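PDB 3Q1X: serine acetyltransferase from Entamoeba histolytica, which probably transfers an acetyl group from acetyl-CoA to the hydroxyl of L-serine, giving O-acetylserine for cysteine biosynthesis. Local coordinates for residues H10-Y13 with E14-L17; Q18-D21 with A22-S25. All coordinates share one frame; numbering follows the deposited sequence.

Contact 1 is the C-terminal half of helix 2-18, and contact 2 is the loop just after the helix, with a short 3-10 turn at 21-23; their centres lie 12 Å apart, each about 21 Å from the centre of the chain. Y16 joins them: its carbonyl O stands 2.7 Å from H24 NE2, and its ring packs edge-to-face with that of H24. D48 ties both residues down, Y16 through OD1 and H24 through OD2, while K100 is touched by M15 and salt-bridged by D19. Both contacts belong to the helical part of the chain; the serine-pocket residues A206, H208, R222 and H223 are in the later left-handed beta-helix region.

Contact 1: residues H10-Y13 with E14-L17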
loop_
_atom_site.group_PDB
_atom_site.type_symbol
_atom_site.label_atom_id
_atom_site.label_comp_id
_atom_site.label_asym_id
_atom_site.label_seq_id
_atom_site.Cartn_x
_atom_site.Cartn_y
_atom_site.Cartn_z
ATOM N N HIS A 10 12.276 26.056 20.815
ATOM C CA HIS A 10 11.682 26.861 21.876
ATOM C C HIS A 10 10.257 27.304 21.518
ATOM O O HIS A 10 9.354 27.177 22.345
ATOM C CB HIS A 10 12.552 28.071 22.222
ATOM C CG HIS A 10 11.934 28.969 23.249
ATOM N ND1 HIS A 10 11.838 28.621 24.579
ATOM C CD2 HIS A 10 11.350 30.186 23.137
ATOM C CE1 HIS A 10 11.233 29.589 25.244
ATOM N NE2 HIS A 10 10.926 30.551 24.392
ATOM N N GLN A 11 10.072 27.822 20.301
ATOM C CA GLN A 11 8.757 28.270 19.821
ATOM C C GLN A 11 7.747 27.118 19.765
ATOM O O GLN A 11 6.638 27.241 20.284
ATOM C CB GLN A 11 8.857 28.982 18.462
ATOM C CG GLN A 11 7.491 29.355 17.876
ATOM C CD GLN A 11 7.556 30.334 16.714
ATOM O OE1 GLN A 11 8.615 30.569 16.129
ATOM N NE2 GLN A 11 6.401 30.896 16.359
ATOM N N LEU A 12 8.151 26.007 19.150
ATOM C CA LEU A 12 7.331 24.792 19.082
ATOM C C LEU A 12 6.952 24.272 20.476
ATOM O O LEU A 12 5.822 23.817 20.697
ATOM C CB LEU A 12 8.056 23.705 18.282
ATOM C CG LEU A 12 8.182 23.877 16.762
ATOM C CD1 LEU A 12 9.119 22.819 16.181
ATOM C CD2 LEU A 12 6.833 23.836 16.050
ATOM N N TYR A 13 7.886 24.359 21.418
ATOM C CA TYR A 13 7.607 23.934 22.789
ATOM C C TYR A 13 6.552 24.808 23.473
ATOM O O TYR A 13 5.654 24.292 24.151
ATOM C CB TYR A 13 8.893 23.878 23.619
ATOM C CG TYR A 13 8.667 23.412 25.039
ATOM C CD1 TYR A 13 8.346 22.083 25.315
ATOM C CD2 TYR A 13 8.765 24.305 26.108
ATOM C CE1 TYR A 13 8.130 21.651 26.622
ATOM C CE2 TYR A 13 8.554 23.885 27.416
ATOM C CZ TYR A 13 8.238 22.557 27.665
ATOM O OH TYR A 13 8.027 22.139 28.956
ATOM N N GLU A 14 6.673 26.125 23.294
ATOM C CA GLU A 14 5.717 27.092 23.837
ATOM C C GLU A 14 4.327 26.908 23.230
ATOM O O GLU A 14 3.313 27.051 23.922
ATOM C CB GLU A 14 6.219 28.523 23.615
ATOM C CG GLU A 14 7.329 28.961 24.576
ATOM C CD GLU A 14 6.875 29.013 26.033
ATOM O OE1 GLU A 14 5.889 29.722 26.335
ATOM O OE2 GLU A 14 7.509 28.346 26.880
ATOM N N MET A 15 4.288 26.590 21.936
ATOM C CA MET A 15 3.033 26.269 21.257
ATOM C C MET A 15 2.415 25.010 21.857
ATOM O O MET A 15 1.218 24.980 22.137
ATOM C CB MET A 15 3.261 26.090 19.758
ATOM C CG MET A 15 3.539 27.396 19.030
ATOM S SD MET A 15 4.341 27.110 17.452
ATOM C CE MET A 15 2.926 26.906 16.389
ATOM N N TYR A 16 3.244 23.986 22.064
ATOM C CA TYR A 16 2.817 22.748 22.719
ATOM C C TYR A 16 2.179 23.038 24.084
ATOM O O TYR A 16 1.087 22.553 24.374
ATOM C CB TYR A 16 3.999 21.776 22.828
ATOM C CG TYR A 16 3.872 20.690 23.884
ATOM C CD1 TYR A 16 3.188 19.500 23.623
ATOM C CD2 TYR A 16 4.469 20.845 25.138
ATOM C CE1 TYR A 16 3.082 18.499 24.601
ATOM C CE2 TYR A 16 4.371 19.856 26.118
ATOM C CZ TYR A 16 3.679 18.686 25.844
ATOM O OH TYR A 16 3.589 17.711 26.816
ATOM N N LEU A 17 2.841 23.860 24.898
ATOM C CA LEU A 17 2.315 24.253 26.209
ATOM C C LEU A 17 0.952 24.959 26.154
ATOM O O LEU A 17 0.142 24.844 27.087
ATOM C CB LEU A 17 3.328 25.131 26.947
ATOM C CG LEU A 17 4.557 24.476 27.577
ATOM C CD1 LEU A 17 5.429 25.563 28.177
ATOM C CD2 LEU A 17 4.176 23.435 28.636
#
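Y13 carries L17 over one face of its ring, one turn on in the same alpha-helix, 2-18. The L17 branch comes in near the ring rim, with CD1 3.6 Å from Y13 CE2. On the way to the next turn Y13 also meets Y16: CE1 of Y13 lies 4.0 Å from CD2 of Y16. The two ring planes differ by only 29°, but the rings are slid apart, centroids 5.9 Å from each other, so they touch at their margins with little stacking overlap. Placing CG opposite the backbone N (chi1 -179°) puts the Y13 ring beside its own carbonyl carbon and lets it project outward, where Y16 and L17 meet it. On another flank H10 and E14 run side by side, and E14 CG makes a CH-pi contact, 4.2 Å from the centroid of the H10 ring and 24° off its normal. M15 SD lies 3.9 Å from the Q11 CG methylene and 4.3 Å from L12 CD2, the latter apolar. Beneath these side chains four i to i+4 bonds, from the N-H of E14, M15, Y16 and L17 to the carbonyls of H10, Q11, L12 and Y13, set the spacing of the pairs. Further out, H10 ND1 is hydrogen-bonded to E58 OE1, which would help hold the imidazole's rotation, and Y16 OH, at its ring's end, to D48 OD1, while Q11 and M15 pack on helix 82-113 through R101. The Y13 carbonyl serves twice: it accepts from L17 N at 2.9 Å, and it sits in the plane of the Y16 ring at its edge, 3.8 Å from CD2.

Contact 2: residues Q18-D21 with A22-S25; sequences QDED and AFHS
F23 packs its CB against D19 CB at 3.9 Å and closes the 3-10 turn that the chain makes shortly after helix 2-18, its N donating to E20 O at 3.0 Å, from above the carbonyl plane. A22, just before it in that turn, touches L120 with its side chain. With CG on the side away from its own carbonyl carbon (chi1 -60°), the F23 ring extends beside the E20 side chain, carboxylate and ring planes 49° apart, and E20 OE1 approaches CE2 obliquely at 3.6 Å. H24 repeats the i to i+3 pattern: its N gives a hydrogen bond to D21 O at 2.8 Å, but from 61° out of the carbonyl plane. Its imidazole turns back over the start of the turn and offers its edge to the backbone, CD2 lying 3.4 Å from D19 O, while NE2 is 3.7 Å from D19 CB. On the other side of that ring ND1 is hydrogen-bonded to D48 OD2, which also binds S25 N. D21 N, by contrast, is buried without a partner. D19 OD2 bridges K100 and OD1 bridges K104, which E20 OE1 also bridges and which makes a cation-pi contact with F23; D19 and E20, just ahead of the turn, thus tie the chain to helix 82-113 and probably help keep K104 charged.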
loop_
_atom_site.group_PDB
_atom_site.type_symbol
_atom_site.label_atom_id
_atom_site.label_comp_id
_atom_site.label_asym_id
_atom_site.label_seq_id
_atom_site.Cartn_x
_atom_site.Cartn_y
_atom_site.Cartn_z
ATOM N N GLN A 18 0.697 25.661 25.053
ATOM C CA GLN A 18 -0.502 26.484 24.897
ATOM C C GLN A 18 -1.591 25.786 24.082
ATOM O O GLN A 18 -2.695 26.312 23.939
ATOM C CB GLN A 18 -0.144 27.834 24.263
ATOM C CG GLN A 18 0.749 28.718 25.136
ATOM C CD GLN A 18 1.426 29.828 24.348
ATOM O OE1 GLN A 18 0.819 30.437 23.464
ATOM N NE2 GLN A 18 2.690 30.099 24.665
ATOM N N ASP A 19 -1.280 24.603 23.554
ATOM C CA ASP A 19 -2.275 23.800 22.839
ATOM C C ASP A 19 -3.434 23.415 23.754
ATOM O O ASP A 19 -3.247 23.143 24.938
ATOM C CB ASP A 19 -1.653 22.524 22.253
ATOM C CG ASP A 19 -0.838 22.773 20.993
ATOM O OD1 ASP A 19 -1.022 23.819 20.325
ATOM O OD2 ASP A 19 -0.011 21.895 20.664
ATOM N N GLU A 20 -4.627 23.403 23.174
ATOM C CA GLU A 20 -5.843 22.935 23.824
ATOM C C GLU A 20 -5.672 21.467 24.255
ATOM O O GLU A 20 -4.838 20.749 23.702
ATOM C CB GLU A 20 -7.030 23.107 22.863
ATOM C CG GLU A 20 -7.262 24.564 22.369
ATOM C CD GLU A 20 -6.423 24.975 21.144
ATOM O OE1 GLU A 20 -5.402 24.326 20.829
ATOM O OE2 GLU A 20 -6.789 25.973 20.491
ATOM N N ASP A 21 -6.459 21.027 25.238
ATOM C CA ASP A 21 -6.273 19.703 25.861
ATOM C C ASP A 21 -6.411 18.523 24.895
ATOM O O ASP A 21 -5.774 17.486 25.091
ATOM C CB ASP A 21 -7.210 19.543 27.059
ATOM C CG ASP A 21 -7.411 20.848 27.794
ATOM O OD1 ASP A 21 -6.595 21.160 28.693
ATOM O OD2 ASP A 21 -8.351 21.592 27.425
ATOM N N ALA A 22 -7.233 18.701 23.863
ATOM C CA ALA A 22 -7.437 17.692 22.820
ATOM C C ALA A 22 -6.149 17.320 22.081
ATOM O O ALA A 22 -6.059 16.239 21.489
ATOM C CB ALA A 22 -8.495 18.164 21.835
ATOM N N PHE A 23 -5.158 18.212 22.136
ATOM C CA PHE A 23 -3.868 17.991 21.491
ATOM C C PHE A 23 -2.843 17.470 22.501
ATOM O O PHE A 23 -1.653 17.376 22.205
ATOM C CB PHE A 23 -3.378 19.282 20.821
ATOM C CG PHE A 23 -4.312 19.805 19.767
ATOM C CD1 PHE A 23 -4.251 19.314 18.459
ATOM C CD2 PHE A 23 -5.257 20.786 20.073
ATOM C CE1 PHE A 23 -5.113 19.793 17.478
ATOM C CE2 PHE A 23 -6.127 21.265 19.093
ATOM C CZ PHE A 23 -6.056 20.769 17.795
ATOM N N HIS A 24 -3.325 17.120 23.689
ATOM C CA HIS A 24 -2.466 16.619 24.750
ATOM C C HIS A 24 -2.940 15.256 25.262
ATOM O O HIS A 24 -4.099 14.872 25.075
ATOM C CB HIS A 24 -2.422 17.613 25.921
ATOM C CG HIS A 24 -1.585 18.832 25.664
ATOM N ND1 HIS A 24 -0.251 18.767 25.320
ATOM C CD2 HIS A 24 -1.888 20.150 25.747
ATOM C CE1 HIS A 24 0.227 19.992 25.187
ATOM N NE2 HIS A 24 -0.747 20.849 25.434
ATOM N N SER A 25 -2.027 14.540 25.910
ATOM C CA SER A 25 -2.346 13.295 26.600
ATOM C C SER A 25 -1.334 12.997 27.702
ATOM O O SER A 25 -0.142 13.284 27.553
ATOM C CB SER A 25 -2.369 12.127 25.616
ATOM O OG SER A 25 -2.880 10.962 26.234
#